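Local coordinates for brain-specific angiogenesis inhibitor 1-associated protein 2-like protein 2 (Mus musculus, PDB 3OK8) that binds phosphoinositides through its I-BAR (IMD) domain and induces planar or gently curved membrane structures, at residues Arg12-Met15 with Ala16-Ser20; Val52-Ser55 with Ala56-Lys59; Gly74-Leu77 with Val78-Asp82; Cys121-Tyr124 with Glu125-Arg129. All coordinates share one frame; numbering follows the deposited sequence. Where two conformers were deposited one is given.

All four contacts are local, made between residues about one helical turn apart, and they fall into two neighbourhoods on opposite sides of the chain's centre. Where interactions 1 and 4 meet, about 12 Å apart between centres, helix 5-66 packs on helix 71-147: M15 and Y18 on C121, T14 and M15 on Y124. Interactions 2 and 3, about 9 Å between centres, bring the same helices together farther along, I57 meeting L77 and F54 meeting S81; both also touch the second subunit. Interaction 3 is the most buried, the others partly so. Tyrosines carry interactions 1, 2 and 4, against a threonine methyl, an isoleucine and a second tyrosine; interaction 3 joins isoleucine, leucine and methionine.

Interaction 1 (Arg12-Met15 with Ala16-Ser20); sequences RSTM and AIYKS
R12 joins the following turn through its main chain: its O accepts the N-H of A16 at 2.9 Å, a regular i to i+4 helical bond. One residue on, the O of S13 receives a weak bond from I17 N, and the side chain of I17 lies against the same carbonyl, its CG1 3.4 Å from S13 O. T14 does more. Its O takes a nearly straight bond from Y18 N (3.3 Å, 175° at the hydrogen), and its side chain runs beside that of Y18, both pointing the same way. The methyl does the touching, because CG2 stands anti to the backbone N (chi1 of OG1 -55°) and meets the ring carbon CE2 of Y18 at 3.6 Å. The hydroxyl OG1 is instead turned back along the helix and bonded to F10 O. At the far end of the Y18 ring, OH is hydrogen-bonded to S120 OG on helix 71-147, which ties the ring's polar end to the next helix. M15 closes the first segment; its chain is bent, and SD comes to 3.9 Å from CE of K19, a loose contact that carries little weight because the placing of the K19 chain is doubtful here. K19 is exposed, whereas M15 packs on C121 and Y124. K175 and A178 of helix 153-217 cover T14 and Y18, respectively. With T14, M15 and Y18 turned to the other two helices and R12, A16 and K19 exposed, this is an amphipathic turn of the I-BAR three-helix bundle.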
loop_
_atom_site.group_PDB
_atom_site.type_symbol
_atom_site.label_atom_id
_atom_site.label_comp_id
_atom_site.label_asym_id
_atom_site.label_seq_id
_atom_site.Cartn_x
_atom_site.Cartn_y
_atom_site.Cartn_z
ATOM N N ARG A 12 21.883 -19.506 37.219
ATOM C CA ARG A 12 20.508 -19.038 37.047
ATOM C C ARG A 12 20.396 -17.968 35.961
ATOM O O ARG A 12 19.458 -17.980 35.171
ATOM C CB ARG A 12 19.939 -18.516 38.371
ATOM C CG ARG A 12 19.382 -19.607 39.280
ATOM C CD ARG A 12 19.440 -19.233 40.766
ATOM N NE ARG A 12 19.512 -17.791 40.993
ATOM C CZ ARG A 12 20.402 -17.191 41.785
ATOM N NH1 ARG A 12 21.301 -17.907 42.459
ATOM N NH2 ARG A 12 20.383 -15.869 41.917
ATOM N N SER A 13 21.358 -17.050 35.934
ATOM C CA SER A 13 21.366 -15.954 34.973
ATOM C C SER A 13 21.560 -16.446 33.548
ATOM O O SER A 13 20.940 -15.938 32.617
ATOM C CB SER A 13 22.457 -14.945 35.320
ATOM O OG SER A 13 21.962 -13.962 36.211
ATOM N N THR A 14 22.432 -17.432 33.382
ATOM C CA THR A 14 22.669 -18.036 32.078
ATOM C C THR A 14 21.440 -18.814 31.609
ATOM O O THR A 14 21.146 -18.882 30.413
ATOM C CB THR A 14 23.875 -18.986 32.121
ATOM O OG1 THR A 14 25.021 -18.280 32.611
ATOM C CG2 THR A 14 24.169 -19.531 30.736
ATOM N N MET A 15 20.728 -19.399 32.564
ATOM C CA MET A 15 19.549 -20.198 32.271
ATOM C C MET A 15 18.371 -19.319 31.876
ATOM O O MET A 15 17.580 -19.683 31.014
ATOM C CB MET A 15 19.197 -21.072 33.473
ATOM C CG MET A 15 20.036 -22.335 33.545
ATOM S SD MET A 15 19.540 -23.501 32.262
ATOM C CE MET A 15 21.124 -24.091 31.705
ATOM N N ALA A 16 18.274 -18.154 32.506
ATOM C CA ALA A 16 17.246 -17.176 32.190
ATOM C C ALA A 16 17.353 -16.705 30.739
ATOM O O ALA A 16 16.355 -16.344 30.121
ATOM C CB ALA A 16 17.354 -15.994 33.128
ATOM N N ILE A 17 18.572 -16.707 30.212
ATOM C CA ILE A 17 18.846 -16.244 28.861
ATOM C C ILE A 17 18.496 -17.284 27.804
ATOM O O ILE A 17 17.824 -16.972 26.820
ATOM C CB ILE A 17 20.304 -15.843 28.699
ATOM C CG1 ILE A 17 20.579 -14.568 29.491
ATOM C CG2 ILE A 17 20.634 -15.666 27.215
ATOM C CD1 ILE A 17 22.043 -14.164 29.514
ATOM N N TYR A 18 18.959 -18.512 27.999
ATOM C CA TYR A 18 18.534 -19.622 27.155
ATOM C C TYR A 18 17.019 -19.796 27.172
ATOM O O TYR A 18 16.416 -20.166 26.163
ATOM C CB TYR A 18 19.209 -20.921 27.590
ATOM C CG TYR A 18 20.641 -20.980 27.146
ATOM C CD1 TYR A 18 20.956 -21.005 25.793
ATOM C CD2 TYR A 18 21.688 -20.987 28.071
ATOM C CE1 TYR A 18 22.263 -21.043 25.369
ATOM C CE2 TYR A 18 23.004 -21.026 27.652
ATOM C CZ TYR A 18 23.280 -21.057 26.301
ATOM O OH TYR A 18 24.570 -21.085 25.854
ATOM N N LYS A 19 16.402 -19.537 28.320
ATOM C CA LYS A 19 14.953 -19.645 28.411
ATOM C C LYS A 19 14.240 -18.470 27.746
ATOM O O LYS A 19 13.121 -18.629 27.271
ATOM C CB LYS A 19 14.477 -19.838 29.849
ATOM C CG LYS A 19 14.485 -21.299 30.312
ATOM C CD LYS A 19 15.912 -21.825 30.546
ATOM C CE LYS A 19 15.962 -23.345 30.631
ATOM N NZ LYS A 19 15.356 -23.861 31.895
ATOM N N SER A 20 14.878 -17.301 27.708
ATOM C CA SER A 20 14.306 -16.166 26.980
ATOM C C SER A 20 14.283 -16.473 25.493
ATOM O O SER A 20 13.333 -16.145 24.784
ATOM C CB SER A 20 15.117 -14.890 27.209
ATOM O OG SER A 20 14.687 -14.193 28.359
#

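Interaction 2 (Val52-Ser55 with Ala56-Lys59); sequences VYFS and AIQK
An aromatic-aliphatic contact one turn apart, Y53 with I57, forms the buried side of this stretch of helix 5-66, at the dimer interface of the I-BAR domain. CD1 of I57 sits over one face of the Y53 ring, 3.3 Å from CE1 and 3.6 Å from CZ. The ring can lean toward the following turn because its CG stands anti to the backbone N (chi1 -175°). The neighbouring F54 ring meets I57 more loosely, its CD1 lying 4.2 Å from CB, while CD1 of Y53 lies over one of its faces. With only the methyl of an alanine at Y53, I57 CD1 would probably lose the ring face it rests on and H193 of the second subunit its hydroxyl partner. Beneath these side chains the main chain is regular: I57 N bonds Y53 O at 3.0 Å, and Q58 N bonds F54 O at 2.8 Å. The opposite flank is polar. A water donates to S55 O at 2.8 Å and, weakly, to Q58 OE1, while K59 NZ, which weakly donates to the same water, forms a salt bridge with E62. L32 and L35 of the second subunit pack on Y53, I57, V52 and A56, whereas helix 71-147 of the same chain lies against F54, I57 and Q58, so this turn is wedged between its own bundle and the partner chain.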
loop_
_atom_site.group_PDB
_atom_site.type_symbol
_atom_site.label_atom_id
_atom_site.label_comp_id
_atom_site.label_asym_id
_atom_site.label_seq_id
_atom_site.Cartn_x
_atom_site.Cartn_y
_atom_site.Cartn_z
ATOM N N VAL A 52 -8.118 -3.968 -10.826
ATOM C CA VAL A 52 -9.480 -3.987 -11.357
ATOM C C VAL A 52 -10.020 -2.564 -11.470
ATOM O O VAL A 52 -10.656 -2.206 -12.459
ATOM C CB VAL A 52 -10.440 -4.871 -10.525
ATOM C CG1 VAL A 52 -10.028 -6.333 -10.608
ATOM C CG2 VAL A 52 -10.474 -4.426 -9.073
ATOM N N TYR A 53 -9.757 -1.746 -10.460
ATOM C CA TYR A 53 -10.097 -0.335 -10.537
ATOM C C TYR A 53 -9.475 0.384 -11.740
ATOM O O TYR A 53 -10.166 1.071 -12.509
ATOM C CB TYR A 53 -9.655 0.367 -9.268
ATOM C CG TYR A 53 -10.069 1.814 -9.206
ATOM C CD1 TYR A 53 -9.191 2.834 -9.578
ATOM C CD2 TYR A 53 -11.332 2.164 -8.754
ATOM C CE1 TYR A 53 -9.576 4.167 -9.500
ATOM C CE2 TYR A 53 -11.723 3.486 -8.666
ATOM C CZ TYR A 53 -10.854 4.482 -9.048
ATOM O OH TYR A 53 -11.280 5.786 -8.950
ATOM N N PHE A 54 -8.167 0.256 -11.907
ATOM C CA PHE A 54 -7.519 0.998 -12.990
ATOM C C PHE A 54 -7.764 0.404 -14.377
ATOM O O PHE A 54 -7.711 1.111 -15.380
ATOM C CB PHE A 54 -6.048 1.283 -12.693
ATOM C CG PHE A 54 -5.858 2.499 -11.830
ATOM C CD1 PHE A 54 -5.970 3.774 -12.369
ATOM C CD2 PHE A 54 -5.635 2.376 -10.474
ATOM C CE1 PHE A 54 -5.824 4.911 -11.570
ATOM C CE2 PHE A 54 -5.478 3.506 -9.673
ATOM C CZ PHE A 54 -5.576 4.769 -10.221
ATOM N N SER A 55 -8.041 -0.889 -14.428
ATOM C CA SER A 55 -8.456 -1.539 -15.655
ATOM C C SER A 55 -9.774 -0.929 -16.121
ATOM O O SER A 55 -10.070 -0.863 -17.315
ATOM C CB SER A 55 -8.628 -3.031 -15.396
ATOM O OG SER A 55 -9.498 -3.614 -16.335
ATOM N N ALA A 56 -10.573 -0.485 -15.157
ATOM C CA ALA A 56 -11.853 0.135 -15.476
ATOM C C ALA A 56 -11.633 1.586 -15.863
ATOM O O ALA A 56 -12.342 2.105 -16.714
ATOM C CB ALA A 56 -12.830 0.022 -14.317
ATOM N N ILE A 57 -10.641 2.247 -15.271
ATOM C CA ILE A 57 -10.307 3.581 -15.751
ATOM C C ILE A 57 -9.765 3.507 -17.172
ATOM O O ILE A 57 -10.090 4.349 -17.997
ATOM C CB ILE A 57 -9.294 4.330 -14.897
ATOM C CG1 ILE A 57 -10.003 5.253 -13.908
ATOM C CG2 ILE A 57 -8.442 5.213 -15.808
ATOM C CD1 ILE A 57 -10.462 4.586 -12.660
ATOM N N GLN A 58 -8.950 2.497 -17.460
ATOM C CA GLN A 58 -8.457 2.269 -18.816
ATOM C C GLN A 58 -9.615 2.184 -19.830
ATOM O O GLN A 58 -9.560 2.824 -20.886
ATOM C CB GLN A 58 -7.583 1.013 -18.851
ATOM C CG GLN A 58 -6.854 0.764 -20.144
ATOM C CD GLN A 58 -6.153 -0.576 -20.143
ATOM O OE1 GLN A 58 -6.602 -1.514 -20.801
ATOM N NE2 GLN A 58 -5.052 -0.683 -19.384
ATOM N N LYS A 59 -10.667 1.431 -19.507
ATOM C CA LYS A 59 -11.844 1.335 -20.395
ATOM C C LYS A 59 -12.577 2.652 -20.656
ATOM O O LYS A 59 -12.842 2.995 -21.804
ATOM C CB LYS A 59 -12.836 0.268 -19.940
ATOM C CG LYS A 59 -12.684 -1.013 -20.708
ATOM C CD LYS A 59 -11.201 -1.271 -20.943
ATOM C CE LYS A 59 -10.960 -2.465 -21.857
ATOM N NZ LYS A 59 -9.509 -2.659 -22.174
HETATM O O HOH W 1 -8.490 -2.396 -19.060
#

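Interaction 3 (Gly74-Leu77 with Val78-Asp82); sequences GEIL and VQMSD
I76 lays its CG2 methyl against the end of M80, whose CE comes to 3.7 Å; the two side chains run side by side and point the same way. M80 reaches this far because its chain is extended beyond CG (chi2 172°, chi3 170°). L77 meets the same residue from another direction, slanting across it with CD2 4.2 Å from SD. Two aliphatic branches thus border the thioether. Q79 behaves differently: its CG lies between the backbone N and the carbonyl carbon (chi1 44°), which folds the side chain back over the preceding turn. There NE2 gives a weak bond to E75 O at 3.4 Å, the same oxygen that accepts Q79 N at 3.1 Å. The amide's other end, OE1, has a weak bond to W218 NE1. Were Q79 shortened to an alanine, E75 O is likely to lose its second, weak donor and W218 NE1 its weak amide partner. Farther along, V78 O is gripped twice from the same face of its plane, by D82 N and by S81 OG, the latter at 2.9 Å. The Q79 amide and the S81 hydroxyl thus each serve a carbonyl of their own helix and a partner outside it, for S81 OG also takes a weak bond from Q58 NE2. I76, L77 and M80, by contrast, meet through dispersion contacts and pack on W218, I57 and the second subunit.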
loop_
_atom_site.group_PDB
_atom_site.type_symbol
_atom_site.label_atom_id
_atom_site.label_comp_id
_atom_site.label_asym_id
_atom_site.label_seq_id
_atom_site.Cartn_x
_atom_site.Cartn_y
_atom_site.Cartn_z
ATOM N N GLY A 74 -8.791 11.244 -22.969
ATOM C CA GLY A 74 -8.682 9.817 -23.204
ATOM C C GLY A 74 -7.260 9.305 -23.011
ATOM O O GLY A 74 -7.056 8.264 -22.385
ATOM N N GLU A 75 -6.276 10.022 -23.552
ATOM C CA GLU A 75 -4.881 9.614 -23.425
ATOM C C GLU A 75 -4.434 9.635 -21.967
ATOM O O GLU A 75 -3.752 8.734 -21.522
ATOM C CB GLU A 75 -3.962 10.504 -24.261
ATOM C CG GLU A 75 -4.135 10.363 -25.783
ATOM C CD GLU A 75 -3.715 8.991 -26.317
ATOM O OE1 GLU A 75 -3.727 8.804 -27.555
ATOM O OE2 GLU A 75 -3.379 8.100 -25.503
ATOM N N ILE A 76 -4.837 10.665 -21.236
ATOM C CA ILE A 76 -4.460 10.830 -19.851
ATOM C C ILE A 76 -4.921 9.688 -18.952
ATOM O O ILE A 76 -4.152 9.203 -18.116
ATOM C CB ILE A 76 -4.956 12.172 -19.306
ATOM C CG1 ILE A 76 -4.211 13.310 -20.010
ATOM C CG2 ILE A 76 -4.785 12.204 -17.785
ATOM C CD1 ILE A 76 -4.741 14.702 -19.726
ATOM N N LEU A 77 -6.164 9.247 -19.132
ATOM C CA LEU A 77 -6.734 8.190 -18.296
ATOM C C LEU A 77 -6.063 6.842 -18.542
ATOM O O LEU A 77 -5.834 6.060 -17.619
ATOM C CB LEU A 77 -8.246 8.071 -18.540
ATOM C CG LEU A 77 -9.066 9.307 -18.162
ATOM C CD1 LEU A 77 -10.478 9.288 -18.831
ATOM C CD2 LEU A 77 -9.191 9.413 -16.649
ATOM N N VAL A 78 -5.766 6.575 -19.801
ATOM C CA VAL A 78 -5.118 5.342 -20.204
ATOM C C VAL A 78 -3.711 5.305 -19.618
ATOM O O VAL A 78 -3.235 4.249 -19.192
ATOM C CB VAL A 78 -5.100 5.215 -21.754
ATOM C CG1 VAL A 78 -4.187 4.092 -22.211
ATOM C CG2 VAL A 78 -6.516 4.978 -22.265
ATOM N N GLN A 79 -3.047 6.454 -19.554
ATOM C CA GLN A 79 -1.700 6.443 -18.977
ATOM C C GLN A 79 -1.673 6.581 -17.462
ATOM O O GLN A 79 -0.623 6.494 -16.843
ATOM C CB GLN A 79 -0.747 7.434 -19.651
ATOM C CG GLN A 79 -1.279 8.803 -19.946
ATOM C CD GLN A 79 -0.282 9.604 -20.769
ATOM O OE1 GLN A 79 0.893 9.692 -20.409
ATOM N NE2 GLN A 79 -0.741 10.180 -21.882
ATOM N N MET A 80 -2.835 6.781 -16.864
ATOM C CA MET A 80 -2.938 6.718 -15.422
ATOM C C MET A 80 -2.994 5.262 -15.014
ATOM O O MET A 80 -2.321 4.850 -14.068
ATOM C CB MET A 80 -4.168 7.459 -14.924
ATOM C CG MET A 80 -4.028 8.963 -14.871
ATOM S SD MET A 80 -5.615 9.745 -14.485
ATOM C CE MET A 80 -5.097 11.434 -14.203
ATOM N N SER A 81 -3.792 4.475 -15.726
ATOM C CA SER A 81 -3.833 3.042 -15.459
ATOM C C SER A 81 -2.473 2.400 -15.745
ATOM O O SER A 81 -1.990 1.593 -14.956
ATOM C CB SER A 81 -4.920 2.343 -16.268
ATOM O OG SER A 81 -4.509 2.166 -17.613
ATOM N N ASP A 82 -1.864 2.742 -16.874
ATOM C CA ASP A 82 -0.519 2.260 -17.172
ATOM C C ASP A 82 0.457 2.553 -16.031
ATOM O O ASP A 82 1.246 1.684 -15.650
ATOM C CB ASP A 82 -0.009 2.853 -18.489
ATOM C CG ASP A 82 -0.752 2.311 -19.692
ATOM O OD1 ASP A 82 -1.623 1.428 -19.503
ATOM O OD2 ASP A 82 -0.467 2.766 -20.824
#

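Interaction 4 (Cys121-Tyr124 with Glu125-Arg129); sequences CQHY and EIEYR
CG anti to the backbone N in both Y124 (chi1 165°) and Y128 (chi1 -179°) sends the two tyrosines off the helix side by side, in the same direction. Their contact is loose: OH of Y124 is 3.8 Å from CD2 of Y128. The same torsion in H123 and E127 aligns a second pair on a more exposed face, CE1 of H123 lying 3.7 Å from OE2 of E127. The imidazole and carboxylate planes stand 82° apart, and OE1 of E127 is engaged in a salt bridge with R131. Main-chain bonds underlie both pairs: E127 N meets H123 O at 3.1 Å, and Y128 N meets Y124 O at 3.0 Å. CG2 of I126 also rests on H123 O. On the buried side Y124 fits against T14 of helix 5-66 and S174 of helix 153-217, while Y128 packs on M167 and V171 and meets the ring of Y11. This division, tyrosines toward the other two helices and H123 and E127 on a more exposed face, is that of an amphipathic turn in the middle helix of the I-BAR three-helix bundle.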
loop_
_atom_site.group_PDB
_atom_site.type_symbol
_atom_site.label_atom_id
_atom_site.label_comp_id
_atom_site.label_asym_id
_atom_site.label_seq_id
_atom_site.Cartn_x
_atom_site.Cartn_y
_atom_site.Cartn_z
ATOM N N CYS A 121 22.090 -25.023 25.317
ATOM C CA CYS A 121 21.625 -25.011 26.692
ATOM C C CYS A 121 21.900 -26.324 27.427
ATOM O O CYS A 121 22.298 -26.305 28.586
ATOM C CB CYS A 121 20.134 -24.698 26.738
ATOM S SG CYS A 121 19.426 -24.668 28.403
ATOM N N GLN A 122 21.670 -27.456 26.760
ATOM C CA GLN A 122 21.898 -28.772 27.363
ATOM C C GLN A 122 23.373 -29.000 27.643
ATOM O O GLN A 122 23.747 -29.456 28.721
ATOM C CB GLN A 122 21.400 -29.890 26.447
ATOM C CG GLN A 122 19.898 -30.126 26.474
ATOM C CD GLN A 122 19.420 -30.962 25.293
ATOM O OE1 GLN A 122 18.217 -31.085 25.049
ATOM N NE2 GLN A 122 20.367 -31.532 24.545
ATOM N N HIS A 123 24.206 -28.706 26.652
ATOM C CA HIS A 123 25.652 -28.811 26.806
ATOM C C HIS A 123 26.085 -28.043 28.048
ATOM O O HIS A 123 26.830 -28.556 28.879
ATOM C CB HIS A 123 26.353 -28.255 25.566
ATOM C CG HIS A 123 27.843 -28.411 25.585
ATOM N ND1 HIS A 123 28.684 -27.464 26.132
ATOM C CD2 HIS A 123 28.645 -29.391 25.104
ATOM C CE1 HIS A 123 29.937 -27.855 25.991
ATOM N NE2 HIS A 123 29.943 -29.021 25.369
ATOM N N TYR A 124 25.597 -26.815 28.177
ATOM C CA TYR A 124 25.948 -25.981 29.310
ATOM C C TYR A 124 25.485 -26.579 30.625
ATOM O O TYR A 124 26.265 -26.702 31.562
ATOM C CB TYR A 124 25.365 -24.584 29.169
ATOM C CG TYR A 124 25.405 -23.811 30.463
ATOM C CD1 TYR A 124 24.257 -23.622 31.221
ATOM C CD2 TYR A 124 26.597 -23.291 30.941
ATOM C CE1 TYR A 124 24.297 -22.921 32.411
ATOM C CE2 TYR A 124 26.646 -22.589 32.125
ATOM C CZ TYR A 124 25.498 -22.409 32.860
ATOM O OH TYR A 124 25.560 -21.708 34.044
ATOM N N GLU A 125 24.210 -26.935 30.715
ATOM C CA GLU A 125 23.706 -27.482 31.966
ATOM C C GLU A 125 24.504 -28.713 32.413
ATOM O O GLU A 125 24.945 -28.796 33.560
ATOM C CB GLU A 125 22.227 -27.821 31.860
ATOM C CG GLU A 125 21.548 -27.867 33.212
ATOM C CD GLU A 125 20.122 -28.357 33.135
ATOM O OE1 GLU A 125 19.440 -28.073 32.122
ATOM O OE2 GLU A 125 19.686 -29.026 34.095
ATOM N N ILE A 126 24.691 -29.657 31.496
ATOM C CA ILE A 126 25.371 -30.905 31.796
ATOM C C ILE A 126 26.817 -30.693 32.232
ATOM O O ILE A 126 27.305 -31.402 33.100
ATOM C CB ILE A 126 25.327 -31.879 30.604
ATOM C CG1 ILE A 126 25.707 -33.290 31.055
ATOM C CG2 ILE A 126 26.243 -31.410 29.492
ATOM C CD1 ILE A 126 25.650 -34.325 29.946
ATOM N N GLU A 127 27.508 -29.723 31.643
ATOM C CA GLU A 127 28.888 -29.476 32.041
ATOM C C GLU A 127 28.938 -28.822 33.405
ATOM O O GLU A 127 29.850 -29.080 34.182
ATOM C CB GLU A 127 29.650 -28.619 31.029
ATOM C CG GLU A 127 31.091 -28.368 31.467
ATOM C CD GLU A 127 31.979 -27.737 30.402
ATOM O OE1 GLU A 127 33.162 -27.490 30.715
ATOM O OE2 GLU A 127 31.513 -27.485 29.266
ATOM N N TYR A 128 27.955 -27.977 33.696
ATOM C CA TYR A 128 27.870 -27.321 34.993
ATOM C C TYR A 128 27.660 -28.355 36.099
ATOM O O TYR A 128 28.329 -28.327 37.129
ATOM C CB TYR A 128 26.739 -26.296 34.998
ATOM C CG TYR A 128 26.587 -25.533 36.294
ATOM C CD1 TYR A 128 25.879 -26.073 37.361
ATOM C CD2 TYR A 128 27.136 -24.269 36.446
ATOM C CE1 TYR A 128 25.731 -25.381 38.543
ATOM C CE2 TYR A 128 26.991 -23.568 37.621
ATOM C CZ TYR A 128 26.288 -24.131 38.665
ATOM O OH TYR A 128 26.137 -23.436 39.834
ATOM N N ARG A 129 26.729 -29.273 35.873
ATOM C CA ARG A 129 26.458 -30.337 36.829
ATOM C C ARG A 129 27.706 -31.177 37.159
ATOM O O ARG A 129 27.933 -31.526 38.315
ATOM C CB ARG A 129 25.305 -31.224 36.335
ATOM C CG ARG A 129 23.942 -30.989 37.019
ATOM C CD ARG A 129 23.140 -29.803 36.449
ATOM N NE ARG A 129 23.099 -28.652 37.355
ATOM C CZ ARG A 129 22.056 -28.323 38.117
ATOM N NH1 ARG A 129 22.121 -27.257 38.911
ATOM N NH2 ARG A 129 20.948 -29.056 38.087
#